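Long-range contacts in DNA polymerase III beta subunit (Streptococcus pyogenes, PDB 2AVT), which probably forms a ring-shaped dimer around duplex DNA and tethers the replicative polymerase to its template, so that synthesis runs processively: residues Ile2-Asn7 with Ile94-Ile99; Val202-Ser207 with Arg243-Asn248. One frame throughout, in Å; residues are numbered along the deposited sequence.

Contact 1: Ile2-Asn7 with Ile94-Ile99; sequences IQFSIN and INVKEI
F4 and V96 face each other as an antiparallel hydrogen-bonded pair, and both of their backbone N-H groups are spent across the contact. V96 N reaches F4 O at 2.7 Å, and F4 N returns a bond to V96 O. I6 and I94 repeat this two-way exchange; S5–N95 is the non-hydrogen-bonded pair between these two, and Q3–K97 the one on the far side of F4–V96, next to I2 and E98. At the end of the pairing where I2 lies, E98 N binds I2 O. The reverse bond is made by a side chain: I2 N donates to E98 OE1 at 2.9 Å and 170°, and OE1 receives it on its anti lone pair, the one turned away from the other oxygen. E98 can do this because its chain is extended, with CG anti to the backbone N.

On the face carrying Q3, the amide lies alongside the aliphatic part of K97, OE1 resting 3.4 Å from K97 CE. Its NE2 makes a weak hydrogen bond to N95 OD1 (3.4 Å), the two amide planes being 75° apart. On the other face, V96 sits over the F4 ring in a CH-pi contact, CB lying 4.0 Å from the centroid and 18° off the normal; CG2 comes within 3.7 Å of F4 CZ.

The pairing places the first strand inside an antiparallel sheet of the N-terminal domain. Strand 67-71 bonds to its other edge through Q3 and S5, and strand 103-108 continues beyond 93-99. I2 and F4 pack on V38 of strand 33-39 from another sheet, while N7 OD1 caps helix 8-18 at L10 N.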
loop_
_atom_site.group_PDB
_atom_site.type_symbol
_atom_site.label_atom_id
_atom_site.label_comp_id
_atom_site.label_asym_id
_atom_site.label_seq_id
_atom_site.Cartn_x
_atom_site.Cartn_y
_atom_site.Cartn_z
ATOM N N ILE A 2 17.039 33.886 1.596
ATOM C CA ILE A 2 15.683 33.488 1.955
ATOM C C ILE A 2 15.354 33.615 3.428
ATOM O O ILE A 2 16.181 33.338 4.289
ATOM C CB ILE A 2 15.396 32.009 1.564
ATOM C CG1 ILE A 2 15.413 31.850 0.046
ATOM C CG2 ILE A 2 14.040 31.566 2.125
ATOM C CD1 ILE A 2 15.274 30.404 -0.419
ATOM N N GLN A 3 14.121 34.026 3.701
ATOM C CA GLN A 3 13.623 34.134 5.061
ATOM C C GLN A 3 12.114 34.298 5.075
ATOM O O GLN A 3 11.585 35.328 4.646
ATOM C CB GLN A 3 14.248 35.305 5.811
ATOM C CG GLN A 3 13.582 35.538 7.170
ATOM C CD GLN A 3 14.563 35.502 8.325
ATOM O OE1 GLN A 3 15.531 36.264 8.354
ATOM N NE2 GLN A 3 14.320 34.610 9.283
ATOM N N PHE A 4 11.423 33.278 5.566
ATOM C CA PHE A 4 9.972 33.332 5.652
ATOM C C PHE A 4 9.477 32.341 6.697
ATOM O O PHE A 4 10.181 31.392 7.049
ATOM C CB PHE A 4 9.336 33.050 4.273
ATOM C CG PHE A 4 9.462 31.617 3.794
ATOM C CD1 PHE A 4 10.553 31.213 3.029
ATOM C CD2 PHE A 4 8.470 30.681 4.074
ATOM C CE1 PHE A 4 10.652 29.908 2.548
ATOM C CE2 PHE A 4 8.566 29.374 3.594
ATOM C CZ PHE A 4 9.658 28.989 2.832
ATOM N N SER A 5 8.278 32.594 7.205
ATOM C CA SER A 5 7.636 31.740 8.193
ATOM C C SER A 5 6.360 31.272 7.530
ATOM O O SER A 5 5.693 32.043 6.844
ATOM C CB SER A 5 7.302 32.532 9.460
ATOM O OG SER A 5 8.489 32.973 10.099
ATOM N N ILE A 6 5.997 30.021 7.745
ATOM C CA ILE A 6 4.809 29.507 7.102
ATOM C C ILE A 6 4.111 28.497 7.973
ATOM O O ILE A 6 4.721 27.900 8.862
ATOM C CB ILE A 6 5.185 28.841 5.747
ATOM C CG1 ILE A 6 3.933 28.519 4.937
ATOM C CG2 ILE A 6 5.965 27.551 5.995
ATOM C CD1 ILE A 6 4.247 28.095 3.508
ATOM N N ASN A 7 2.820 28.318 7.716
ATOM C CA ASN A 7 2.008 27.350 8.437
ATOM C C ASN A 7 2.445 25.974 7.916
ATOM O O ASN A 7 2.513 25.766 6.701
ATOM C CB ASN A 7 0.529 27.605 8.134
ATOM C CG ASN A 7 -0.378 26.528 8.684
ATOM O OD1 ASN A 7 -0.427 25.419 8.160
ATOM N ND2 ASN A 7 -1.102 26.848 9.754
ATOM N N ILE A 94 6.545 27.118 10.864
ATOM C CA ILE A 94 7.946 26.889 10.576
ATOM C C ILE A 94 8.620 28.136 10.054
ATOM O O ILE A 94 8.069 28.847 9.208
ATOM C CB ILE A 94 8.106 25.781 9.520
ATOM C CG1 ILE A 94 7.477 24.490 10.039
ATOM C CG2 ILE A 94 9.575 25.562 9.205
ATOM C CD1 ILE A 94 7.499 23.363 9.050
ATOM N N ASN A 95 9.815 28.400 10.562
ATOM C CA ASN A 95 10.590 29.541 10.123
ATOM C C ASN A 95 11.703 28.968 9.262
ATOM O O ASN A 95 12.373 28.017 9.666
ATOM C CB ASN A 95 11.176 30.285 11.318
ATOM C CG ASN A 95 11.761 31.627 10.935
ATOM O OD1 ASN A 95 12.867 31.712 10.406
ATOM N ND2 ASN A 95 11.009 32.691 11.191
ATOM N N VAL A 96 11.878 29.535 8.074
ATOM C CA VAL A 96 12.887 29.083 7.126
ATOM C C VAL A 96 13.881 30.199 6.895
ATOM O O VAL A 96 13.514 31.259 6.397
ATOM C CB VAL A 96 12.248 28.710 5.781
ATOM C CG1 VAL A 96 13.296 28.116 4.855
ATOM C CG2 VAL A 96 11.106 27.734 6.003
ATOM N N LYS A 97 15.137 29.966 7.258
ATOM C CA LYS A 97 16.161 30.986 7.096
ATOM C C LYS A 97 17.399 30.445 6.409
ATOM O O LYS A 97 18.047 29.530 6.914
ATOM C CB LYS A 97 16.544 31.572 8.462
ATOM C CG LYS A 97 17.467 32.784 8.398
ATOM C CD LYS A 97 17.650 33.396 9.793
ATOM C CE LYS A 97 18.282 34.781 9.729
ATOM N NZ LYS A 97 18.043 35.555 10.991
ATOM N N GLU A 98 17.725 31.011 5.254
ATOM C CA GLU A 98 18.905 30.582 4.523
ATOM C C GLU A 98 20.129 31.251 5.117
ATOM O O GLU A 98 20.077 32.416 5.513
ATOM C CB GLU A 98 18.789 30.952 3.038
ATOM C CG GLU A 98 20.118 30.926 2.278
ATOM C CD GLU A 98 19.968 31.298 0.803
ATOM O OE1 GLU A 98 18.986 31.992 0.454
ATOM O OE2 GLU A 98 20.837 30.910 -0.007
ATOM N N ILE A 99 21.224 30.506 5.197
ATOM C CA ILE A 99 22.475 31.049 5.704
ATOM C C ILE A 99 23.514 30.769 4.633
ATOM O O ILE A 99 23.163 30.327 3.538
ATOM C CB ILE A 99 22.895 30.404 7.046
ATOM C CG1 ILE A 99 23.028 28.886 6.898
ATOM C CG2 ILE A 99 21.858 30.728 8.115
ATOM C CD1 ILE A 99 23.540 28.193 8.165
#

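Contact 2: Val202-Ser207 with Arg243-Asn248; sequences VLPSKS and RLLEGN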
loop_
_atom_site.group_PDB
_atom_site.type_symbol
_atom_site.label_atom_id
_atom_site.label_comp_id
_atom_site.label_asym_id
_atom_site.label_seq_id
_atom_site.Cartn_x
_atom_site.Cartn_y
_atom_site.Cartn_z
ATOM N N VAL A 202 -0.767 15.390 -28.979
ATOM C CA VAL A 202 -0.803 14.076 -28.368
ATOM C C VAL A 202 -0.098 14.274 -27.033
ATOM O O VAL A 202 1.058 14.694 -26.992
ATOM C CB VAL A 202 -0.051 13.034 -29.217
ATOM C CG1 VAL A 202 -0.108 11.676 -28.538
ATOM C CG2 VAL A 202 -0.671 12.957 -30.614
ATOM N N LEU A 203 -0.811 13.995 -25.949
ATOM C CA LEU A 203 -0.270 14.177 -24.609
ATOM C C LEU A 203 -0.078 12.844 -23.905
ATOM O O LEU A 203 -1.015 12.044 -23.806
ATOM C CB LEU A 203 -1.217 15.056 -23.787
ATOM C CG LEU A 203 -0.584 15.714 -22.563
ATOM C CD1 LEU A 203 0.552 16.608 -23.038
ATOM C CD2 LEU A 203 -1.605 16.539 -21.811
ATOM N N PRO A 204 1.141 12.587 -23.400
ATOM C CA PRO A 204 1.449 11.335 -22.698
ATOM C C PRO A 204 0.363 11.087 -21.661
ATOM O O PRO A 204 0.054 11.970 -20.860
ATOM C CB PRO A 204 2.815 11.625 -22.067
ATOM C CG PRO A 204 3.435 12.565 -23.025
ATOM C CD PRO A 204 2.294 13.506 -23.362
ATOM N N SER A 205 -0.224 9.898 -21.680
ATOM C CA SER A 205 -1.301 9.581 -20.758
ATOM C C SER A 205 -0.962 9.739 -19.284
ATOM O O SER A 205 -1.807 10.173 -18.496
ATOM C CB SER A 205 -1.816 8.165 -21.020
ATOM O OG SER A 205 -0.750 7.235 -21.020
ATOM N N LYS A 206 0.259 9.388 -18.895
ATOM C CA LYS A 206 0.622 9.510 -17.491
ATOM C C LYS A 206 0.579 10.967 -17.067
ATOM O O LYS A 206 0.175 11.286 -15.954
ATOM C CB LYS A 206 2.023 8.946 -17.230
ATOM C CG LYS A 206 2.349 8.854 -15.745
ATOM C CD LYS A 206 3.617 8.054 -15.486
ATOM C CE LYS A 206 3.688 7.618 -14.029
ATOM N NZ LYS A 206 2.472 6.834 -13.643
ATOM N N SER A 207 0.994 11.849 -17.965
ATOM C CA SER A 207 1.001 13.270 -17.677
ATOM C C SER A 207 -0.410 13.787 -17.393
ATOM O O SER A 207 -0.589 14.717 -16.612
ATOM C CB SER A 207 1.621 14.034 -18.850
ATOM O OG SER A 207 2.967 13.632 -19.055
ATOM N N ARG A 243 5.280 17.796 -21.636
ATOM C CA ARG A 243 5.984 17.593 -22.896
ATOM C C ARG A 243 5.023 16.902 -23.859
ATOM O O ARG A 243 4.239 16.048 -23.449
ATOM C CB ARG A 243 7.227 16.727 -22.652
ATOM C CG ARG A 243 7.835 16.064 -23.877
ATOM C CD ARG A 243 9.124 15.343 -23.477
ATOM N NE ARG A 243 9.584 14.379 -24.474
ATOM C CZ ARG A 243 8.971 13.229 -24.747
ATOM N NH1 ARG A 243 9.474 12.408 -25.664
ATOM N NH2 ARG A 243 7.863 12.892 -24.101
ATOM N N LEU A 244 5.083 17.274 -25.134
ATOM C CA LEU A 244 4.203 16.690 -26.142
ATOM C C LEU A 244 4.870 15.586 -26.955
ATOM O O LEU A 244 6.074 15.631 -27.217
ATOM C CB LEU A 244 3.708 17.777 -27.107
ATOM C CG LEU A 244 2.831 18.902 -26.544
ATOM C CD1 LEU A 244 2.473 19.852 -27.664
ATOM C CD2 LEU A 244 1.576 18.332 -25.917
ATOM N N LEU A 245 4.077 14.595 -27.351
ATOM C CA LEU A 245 4.592 13.509 -28.169
ATOM C C LEU A 245 4.501 13.979 -29.618
ATOM O O LEU A 245 3.424 14.319 -30.100
ATOM C CB LEU A 245 3.765 12.241 -27.955
ATOM C CG LEU A 245 3.917 11.602 -26.572
ATOM C CD1 LEU A 245 2.879 10.507 -26.378
ATOM C CD2 LEU A 245 5.334 11.041 -26.429
ATOM N N GLU A 246 5.638 14.032 -30.301
ATOM C CA GLU A 246 5.648 14.475 -31.690
ATOM C C GLU A 246 5.345 13.319 -32.622
ATOM O O GLU A 246 5.517 12.151 -32.263
ATOM C CB GLU A 246 7.006 15.073 -32.064
ATOM C CG GLU A 246 7.462 16.204 -31.163
ATOM C CD GLU A 246 8.697 16.901 -31.699
ATOM O OE1 GLU A 246 9.612 16.198 -32.193
ATOM O OE2 GLU A 246 8.756 18.151 -31.617
ATOM N N GLY A 247 4.894 13.652 -33.826
ATOM C CA GLY A 247 4.576 12.625 -34.788
ATOM C C GLY A 247 3.147 12.714 -35.269
ATOM O O GLY A 247 2.343 13.505 -34.770
ATOM N N ASN A 248 2.843 11.882 -36.255
ATOM C CA ASN A 248 1.525 11.806 -36.866
ATOM C C ASN A 248 0.701 10.753 -36.131
ATOM O O ASN A 248 1.023 9.569 -36.190
ATOM C CB ASN A 248 1.681 11.390 -38.330
ATOM C CG ASN A 248 2.781 12.153 -39.037
ATOM O OD1 ASN A 248 2.573 13.269 -39.513
ATOM N ND2 ASN A 248 3.968 11.559 -39.096
HETATM O O HOH W 1 1.880 16.475 -30.103
#
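Two polar links join V202 to L245, one direct and one through water. L245 N donates to V202 O at 3.0 Å with an N-H...O angle of 167°. On the return side a water accepts from V202 N and donates to L245 O at 2.7 Å. All four backbone polar atoms of the pair are thus engaged, in the manner of an antiparallel hydrogen-bonded pair with water standing in for one bond.

The apolar contacts set V202, L203 and P204 against L244 and L245. L245, its CG beside the backbone N (chi1 -69°), brings CD1 to 3.9 Å from V202 CG1, the two side chains crossing at about a right angle. Its CG also meets P204 CG at 3.7 Å, the two side chains running past one another in opposite senses. L203 leaves its backbone away from 243-248, yet its CD1 returns to lie 3.5 Å from L244 CD2.

Of a different kind is a close carbon-to-oxygen approach, P204 CD lying 3.2 Å from R243 O.

P204 holds the N-cap position between strand 199-204 and helix 205-214. Segment 243-248 leaves strand 238-243. Strand 199-204 is outermost in its own sheet within this chain, and L203 packs on I231, F233 and T242 of the other, so the contact bridges two sheets.

How the contacts relate
From the N terminus, the chain enters contact 1 with its first strand, passes through helices 8-18 and 79-88 and several strands, and returns at 94-99, closing a loop of 86 residues within the N-terminal domain. Contact 2 opens only later, at 202-207, and closes at 243-248 in the central domain after 35 intervening residues. The two are in series, neither nested nor crossed, with centres 38 Å apart and nearest atoms about 25 Å apart. Contact 1 joins neighbouring strands within one sheet, whereas contact 2 links the edge of one sheet to the exit of another. That second sheet spans both domains, since strand 238-243 pairs with strand 52-59 from inside the first loop.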